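Local coordinates for chitinase A (Equisetum arvense, PDB 5BUM), which probably hydrolyses chitin through a family 18 glycoside hydrolase domain and is represented here by its carbohydrate-binding LysM domain, at residues A26-Q29 with G34-C37. Residues are numbered along the deposited sequence; the frame is centred on the assembly and turned at random.
Sequences ATLQ and GLQC
The one flat side-chain group joining the segments is the amide of Q29, which points its oxygen at the 34-37 loop; nothing from that loop stacks on either face. C37 SG stands well off the amide plane, 4.3 Å from Q29 OE1, a loose contact. A water meets that oxygen on the CG side of the carbonyl, donating to Q29 OE1 at 3.0 Å. The same water donates to L35 O at 3.2 Å and accepts from C37 N at 2.7 Å, so three bonds hold it between helix 25-30 and the loop.

Beside this water bridge the contact is apolar. L35 sends its CD2 branch obliquely against L28, 3.9 Å from L28 CG and 4.1 Å from L28 CD2; L35 CB points toward the helix, and with CG anti to the backbone N (chi1 179°) the CD2 branch is carried onward to L28. The same methyl is 4.2 Å from Q29 CG, touching the aliphatic part of the glutamine just before its amide.

Both leucines also pack on C14 of helix 14-21, whose disulfide to C37 ties the loop to that helix. L28 reaches I17 as well, while L35 touches L40 and Q44. The contact thus joins the second helix of the βααβ LysM fold to the loop leading toward strand 45-47. With no direct hydrogen bond between the segments, their direct contact is apolar packing plus one water bridge, next to the C14–C37 disulfide.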
ATOM      1  N   ALA A  26      14.542   6.122  -7.529  1.00 27.05           N
ATOM      2  CA  ALA A  26      14.126   7.466  -7.011  1.00 28.11           C
ATOM      3  C   ALA A  26      12.858   7.941  -7.655  1.00 26.96           C
ATOM      4  O   ALA A  26      12.020   8.508  -6.992  1.00 28.75           O
ATOM      5  CB  ALA A  26      15.207   8.525  -7.238  1.00 29.39           C
ATOM      6  N   THR A  27      12.722   7.731  -8.962  1.00 28.85           N
ATOM      7  CA  THR A  27      11.491   8.118  -9.645  1.00 28.38           C
ATOM      8  C   THR A  27      10.330   7.312  -9.107  1.00 29.16           C
ATOM      9  O   THR A  27       9.307   7.868  -8.754  1.00 30.76           O
ATOM     10  CB  THR A  27      11.562   7.950 -11.168  1.00 27.95           C
ATOM     11  OG1 THR A  27      12.681   8.682 -11.688  1.00 26.29           O
ATOM     12  CG2 THR A  27      10.293   8.486 -11.819  1.00 28.68           C
ATOM     13  N   LEU A  28      10.490   5.999  -9.029  1.00 29.93           N
ATOM     14  CA  LEU A  28       9.466   5.171  -8.403  1.00 28.35           C
ATOM     15  C   LEU A  28       9.096   5.768  -7.044  1.00 32.60           C
ATOM     16  O   LEU A  28       7.909   5.763  -6.678  1.00 36.39           O
ATOM     17  CB  LEU A  28       9.988   3.736  -8.163  1.00 25.87           C
ATOM     18  CG  LEU A  28       8.962   2.701  -7.713  1.00 23.95           C
ATOM     19  CD1 LEU A  28       7.827   2.650  -8.739  1.00 24.14           C
ATOM     20  CD2 LEU A  28       9.562   1.309  -7.511  1.00 23.42           C
ATOM     21  N   GLN A  29      10.101   6.213  -6.272  1.00 29.90           N
ATOM     22  CA  GLN A  29       9.837   6.774  -4.940  1.00 32.76           C
ATOM     23  C   GLN A  29       9.078   8.062  -5.062  1.00 32.82           C
ATOM     24  O   GLN A  29       8.094   8.254  -4.371  1.00 33.19           O
ATOM     25  CB  GLN A  29      11.102   7.008  -4.129  1.00 34.88           C
ATOM     26  CG  GLN A  29      11.575   5.741  -3.417  1.00 40.04           C
ATOM     27  CD  GLN A  29      13.038   5.802  -2.955  1.00 42.63           C
ATOM     28  OE1 GLN A  29      13.435   5.085  -2.041  1.00 39.67           O
ATOM     29  NE2 GLN A  29      13.844   6.647  -3.601  1.00 45.27           N
ATOM     30  N   GLY A  34       6.451   8.194   0.451  1.00 35.74           N
ATOM     31  CA  GLY A  34       6.695   7.365   1.621  1.00 35.82           C
ATOM     32  C   GLY A  34       6.962   5.898   1.338  1.00 35.91           C
ATOM     33  O   GLY A  34       7.026   5.103   2.283  1.00 36.17           O
ATOM     34  N   LEU A  35       7.121   5.515   0.063  1.00 35.53           N
ATOM     35  CA  LEU A  35       7.510   4.117  -0.294  1.00 32.89           C
ATOM     36  C   LEU A  35       8.643   3.621   0.577  1.00 31.88           C
ATOM     37  O   LEU A  35       9.532   4.394   0.907  1.00 38.54           O
ATOM     38  CB  LEU A  35       7.918   4.032  -1.768  1.00 31.18           C
ATOM     39  CG  LEU A  35       8.364   2.675  -2.297  1.00 28.79           C
ATOM     40  CD1 LEU A  35       7.314   1.618  -2.013  1.00 29.23           C
ATOM     41  CD2 LEU A  35       8.658   2.724  -3.787  1.00 26.98           C
ATOM     42  N   GLN A  36       8.588   2.358   0.994  1.00 33.21           N
ATOM     43  CA  GLN A  36       9.671   1.742   1.751  1.00 32.58           C
ATOM     44  C   GLN A  36      10.104   0.475   1.059  1.00 32.73           C
ATOM     45  O   GLN A  36       9.493  -0.637   1.245  1.00 27.28           O
ATOM     46  CB  GLN A  36       9.244   1.379   3.169  1.00 36.10           C
ATOM     47  CG  GLN A  36       8.945   2.575   4.085  1.00 38.71           C
ATOM     48  CD  GLN A  36       8.295   2.144   5.421  1.00 40.56           C
ATOM     49  OE1 GLN A  36       7.561   2.918   6.020  1.00 46.08           O
ATOM     50  NE2 GLN A  36       8.544   0.912   5.865  1.00 38.17           N
ATOM     51  N   CYS A  37      11.176   0.630   0.282  1.00 28.45           N
ATOM     52  CA  CYS A  37      11.626  -0.477  -0.575  1.00 30.00           C
ATOM     53  C   CYS A  37      12.102  -1.674   0.243  1.00 30.84           C
ATOM     54  O   CYS A  37      12.062  -2.803  -0.246  1.00 31.54           O
ATOM     55  CB  CYS A  37      12.685   0.029  -1.572  1.00 30.15           C
ATOM     56  SG  CYS A  37      11.976   1.125  -2.858  1.00 32.79           S
TER
HETATM   57  O   HOH W   1      12.199   3.126  -0.203  1.00 34.91           O